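Local structure of serine acetyltransferase (3F1X) at residues 158-161 and 162-166; 165-168 and 169-173. The protein probably transfers an acetyl group to L-serine in cysteine biosynthesis, using a left-handed beta-helix acyltransferase domain. All coordinates share one frame; numbering follows the deposited sequence.

Contact 1. Residues 158-161 and 162-166; sequences RAIS and NYRIA
Helix 155-171 of the amino-terminal helical domain turns through 158-161 and 162-166, where successive turns are tied by i to i+4 backbone hydrogen bonds. R164 N donates to I160 O at 2.9 Å, nearly straight at 174°, and Y163 N to A159 O at 2.9 Å. On the same face, I160 and R164 run side by side and point the same way. CG2 of I160 comes within 4.0 Å of R164 NE, meeting the guanidinium obliquely, so a branched aliphatic residue lies beside the arginine's polar end. From CG to NE the R164 chain is extended, which carries its charged group past I160, and each guanidinium nitrogen has a partner: NE in a salt bridge with D133, NH1 with I199 O and NH2 with G200 O. Y163 has CG opposite the backbone N (chi1 157°); at its ring edge lie I160 O, near the plane and 3.9 Å from CD2, and R164 NH1, in plane, while its OH bonds to A197 O. I165 lays CG1 3.2 Å from the main-chain O of S161. S161 suits this buried place because its OG hydrogen-bonds to I157 O. N162 sends ND2 to I181 O on helix 177-189. The arrangement is that of a buried alpha-helix whose polar side chains reach out to join neighbouring helices and the first coils of a left-handed parallel beta-helix.

Contact 2. Residues 165-168 and 169-173; sequences IAHE and LLILG
The imidazole of H167 carries CG1 of I171 over one face, 4.2 Å from the ring centroid and 15° off its normal, a CH-pi contact between residues one helical turn apart. The carbon lies off centre, toward the rim, and the two side chains cross obliquely. The ring of Y163 also meets H167, with planes at about 30°. A flat aromatic suits this place because it can accept a methylene on its face. Next along the helix, E168 bends at chi2 (49°), bringing OE2 to 3.5 Å from L172 CG. F119 of helix 109-120 touches E168, L169 and L172, and K122 touches E168. On the buried side I165 CG2 and L169 CD2 touch at 4.3 Å, and F119 lies against both residues. An alanine in place of L172 lacks the branch that OE2 and F119 rest on, which would probably open a gap beside F119 and let the carboxylate turn more freely. The backbone bond from L172 N to E168 O measures 2.9 Å, and G173, with positive phi, ends the helix in a Schellman motif, a conformation that glycine takes readily. The chemistry is therefore mainly apolar: even the E168 carboxylate oxygen meets the leucine's branch in a van der Waals contact, which does not answer its charge.

In the fold
Both contacts lie on helix 155-171, contact 1 first along the chain and contact 2 after it; their centres are about 10 Å apart and the segments share I165 and A166. Contact 1 lies about 4 Å from the centre of the chain, measured between centres, and is buried; contact 2, about 11 Å out, is only partly so, as the helix runs to its end. Helix 177-189 touches both, whereas helices 39-53 and 123-139 border the first and helix 109-120 the second. One helix thus passes from the interior to the edge of the helical domain, and through contact 1's bonds to A197, I199 and G200 it joins that domain to the beta-helix.

Contact 1. Residues 158-161 and 162-166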
loop_
_atom_site.group_PDB
_atom_site.type_symbol
_atom_site.label_atom_id
_atom_site.label_comp_id
_atom_site.label_asym_id
_atom_site.label_seq_id
_atom_site.Cartn_x
_atom_site.Cartn_y
_atom_site.Cartn_z
ATOM N N ARG A 158 8.986 -23.344 8.133
ATOM C CA ARG A 158 7.935 -22.366 8.359
ATOM C C ARG A 158 6.731 -23.019 9.020
ATOM O O ARG A 158 6.164 -22.474 9.965
ATOM C CB ARG A 158 7.527 -21.717 7.030
ATOM C CG ARG A 158 8.614 -20.833 6.458
ATOM C CD ARG A 158 8.293 -20.312 5.067
ATOM N NE ARG A 158 9.374 -19.468 4.556
ATOM C CZ ARG A 158 9.366 -18.879 3.364
ATOM N NH1 ARG A 158 10.394 -18.127 2.981
ATOM N NH2 ARG A 158 8.331 -19.045 2.550
ATOM N N ALA A 159 6.343 -24.194 8.525
ATOM C CA ALA A 159 5.203 -24.914 9.091
ATOM C C ALA A 159 5.517 -25.362 10.516
ATOM O O ALA A 159 4.701 -25.195 11.420
ATOM C CB ALA A 159 4.863 -26.126 8.225
ATOM N N ILE A 160 6.703 -25.929 10.714
ATOM C CA ILE A 160 7.108 -26.401 12.035
ATOM C C ILE A 160 7.219 -25.225 13.011
ATOM O O ILE A 160 6.850 -25.339 14.180
ATOM C CB ILE A 160 8.450 -27.173 11.953
ATOM C CG1 ILE A 160 8.251 -28.446 11.132
ATOM C CG2 ILE A 160 8.954 -27.545 13.353
ATOM C CD1 ILE A 160 9.535 -29.140 10.756
ATOM N N SER A 161 7.718 -24.092 12.529
ATOM C CA SER A 161 7.831 -22.907 13.369
ATOM C C SER A 161 6.439 -22.461 13.797
ATOM O O SER A 161 6.198 -22.224 14.980
ATOM C CB SER A 161 8.517 -21.771 12.611
ATOM O OG SER A 161 9.858 -22.097 12.323
ATOM N N ASN A 162 5.523 -22.354 12.831
ATOM C CA ASN A 162 4.150 -21.937 13.125
ATOM C C ASN A 162 3.530 -22.902 14.138
ATOM O O ASN A 162 2.851 -22.485 15.080
ATOM C CB ASN A 162 3.288 -21.917 11.848
ATOM C CG ASN A 162 3.404 -20.609 11.066
ATOM O OD1 ASN A 162 4.503 -20.109 10.821
ATOM N ND2 ASN A 162 2.262 -20.061 10.652
ATOM N N TYR A 163 3.756 -24.197 13.928
ATOM C CA TYR A 163 3.242 -25.219 14.835
ATOM C C TYR A 163 3.738 -25.015 16.272
ATOM O O TYR A 163 2.937 -24.936 17.205
ATOM C CB TYR A 163 3.654 -26.628 14.378
ATOM C CG TYR A 163 3.636 -27.612 15.521
ATOM C CD1 TYR A 163 2.437 -28.030 16.087
ATOM C CD2 TYR A 163 4.822 -28.027 16.122
ATOM C CE1 TYR A 163 2.421 -28.836 17.238
ATOM C CE2 TYR A 163 4.814 -28.824 17.269
ATOM C CZ TYR A 163 3.614 -29.219 17.818
ATOM O OH TYR A 163 3.624 -29.983 18.961
ATOM N N ARG A 164 5.055 -24.949 16.459
ATOM C CA ARG A 164 5.591 -24.773 17.810
ATOM C C ARG A 164 5.109 -23.478 18.446
ATOM O O ARG A 164 4.915 -23.411 19.657
ATOM C CB ARG A 164 7.121 -24.852 17.804
ATOM C CG ARG A 164 7.640 -26.235 17.397
ATOM C CD ARG A 164 9.061 -26.472 17.893
ATOM N NE ARG A 164 9.675 -27.672 17.318
ATOM C CZ ARG A 164 9.343 -28.920 17.635
ATOM N NH1 ARG A 164 8.391 -29.155 18.531
ATOM N NH2 ARG A 164 9.966 -29.934 17.055
ATOM N N ILE A 165 4.895 -22.452 17.633
ATOM C CA ILE A 165 4.394 -21.190 18.153
ATOM C C ILE A 165 2.950 -21.382 18.627
ATOM O O ILE A 165 2.573 -20.954 19.729
ATOM C CB ILE A 165 4.438 -20.089 17.069
ATOM C CG1 ILE A 165 5.879 -19.631 16.855
ATOM C CG2 ILE A 165 3.550 -18.916 17.470
ATOM C CD1 ILE A 165 6.072 -18.720 15.674
ATOM N N ALA A 166 2.159 -22.054 17.793
ATOM C CA ALA A 166 0.759 -22.307 18.086
ATOM C C ALA A 166 0.583 -23.239 19.277
ATOM O O ALA A 166 -0.301 -23.031 20.099
ATOM C CB ALA A 166 0.057 -22.884 16.846
#

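Contact 2. Residues 165-168 and 169-173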
loop_
_atom_site.group_PDB
_atom_site.type_symbol
_atom_site.label_atom_id
_atom_site.label_comp_id
_atom_site.label_asym_id
_atom_site.label_seq_id
_atom_site.Cartn_x
_atom_site.Cartn_y
_atom_site.Cartn_z
ATOM N N ILE A 165 4.895 -22.452 17.633
ATOM C CA ILE A 165 4.394 -21.190 18.153
ATOM C C ILE A 165 2.950 -21.382 18.627
ATOM O O ILE A 165 2.573 -20.954 19.729
ATOM C CB ILE A 165 4.438 -20.089 17.069
ATOM C CG1 ILE A 165 5.879 -19.631 16.855
ATOM C CG2 ILE A 165 3.550 -18.916 17.470
ATOM C CD1 ILE A 165 6.072 -18.720 15.674
ATOM N N ALA A 166 2.159 -22.054 17.793
ATOM C CA ALA A 166 0.759 -22.307 18.086
ATOM C C ALA A 166 0.583 -23.239 19.277
ATOM O O ALA A 166 -0.301 -23.031 20.099
ATOM C CB ALA A 166 0.057 -22.884 16.846
ATOM N N HIS A 167 1.431 -24.256 19.368
ATOM C CA HIS A 167 1.357 -25.214 20.463
ATOM C C HIS A 167 1.539 -24.517 21.809
ATOM O O HIS A 167 0.782 -24.758 22.744
ATOM C CB HIS A 167 2.420 -26.297 20.296
ATOM C CG HIS A 167 2.288 -27.437 21.264
ATOM N ND1 HIS A 167 3.275 -27.764 22.169
ATOM C CD2 HIS A 167 1.301 -28.347 21.441
ATOM C CE1 HIS A 167 2.903 -28.827 22.860
ATOM N NE2 HIS A 167 1.709 -29.202 22.437
ATOM N N GLU A 168 2.544 -23.651 21.890
ATOM C CA GLU A 168 2.838 -22.916 23.115
ATOM C C GLU A 168 1.637 -22.058 23.510
ATOM O O GLU A 168 1.250 -22.001 24.678
ATOM C CB GLU A 168 4.089 -22.052 22.905
ATOM C CG GLU A 168 4.557 -21.288 24.137
ATOM C CD GLU A 168 4.655 -22.165 25.381
ATOM O OE1 GLU A 168 5.262 -23.258 25.310
ATOM O OE2 GLU A 168 4.127 -21.755 26.438
ATOM N N LEU A 169 1.038 -21.405 22.522
ATOM C CA LEU A 169 -0.136 -20.573 22.749
ATOM C C LEU A 169 -1.281 -21.450 23.276
ATOM O O LEU A 169 -2.040 -21.038 24.150
ATOM C CB LEU A 169 -0.533 -19.886 21.435
ATOM C CG LEU A 169 -0.375 -18.371 21.256
ATOM C CD1 LEU A 169 0.570 -17.774 22.274
ATOM C CD2 LEU A 169 0.113 -18.093 19.837
ATOM N N LEU A 170 -1.393 -22.666 22.745
ATOM C CA LEU A 170 -2.436 -23.588 23.182
ATOM C C LEU A 170 -2.175 -23.969 24.632
ATOM O O LEU A 170 -3.080 -23.950 25.462
ATOM C CB LEU A 170 -2.443 -24.855 22.325
ATOM C CG LEU A 170 -3.512 -25.895 22.673
ATOM C CD1 LEU A 170 -4.884 -25.353 22.304
ATOM C CD2 LEU A 170 -3.241 -27.191 21.918
ATOM N N ILE A 171 -0.930 -24.318 24.923
ATOM C CA ILE A 171 -0.523 -24.694 26.274
ATOM C C ILE A 171 -0.866 -23.603 27.281
ATOM O O ILE A 171 -1.303 -23.889 28.398
ATOM C CB ILE A 171 0.996 -24.955 26.333
ATOM C CG1 ILE A 171 1.328 -26.192 25.509
ATOM C CG2 ILE A 171 1.455 -25.124 27.776
ATOM C CD1 ILE A 171 0.528 -27.403 25.902
ATOM N N LEU A 172 -0.658 -22.352 26.881
ATOM C CA LEU A 172 -0.943 -21.211 27.745
ATOM C C LEU A 172 -2.437 -20.963 27.895
ATOM O O LEU A 172 -2.851 -20.106 28.665
ATOM C CB LEU A 172 -0.280 -19.956 27.191
ATOM C CG LEU A 172 1.236 -19.903 27.338
ATOM C CD1 LEU A 172 1.782 -18.735 26.534
ATOM C CD2 LEU A 172 1.597 -19.771 28.821
ATOM N N GLY A 173 -3.238 -21.700 27.136
ATOM C CA GLY A 173 -4.678 -21.557 27.219
ATOM C C GLY A 173 -5.323 -20.528 26.304
ATOM O O GLY A 173 -6.430 -20.066 26.584
#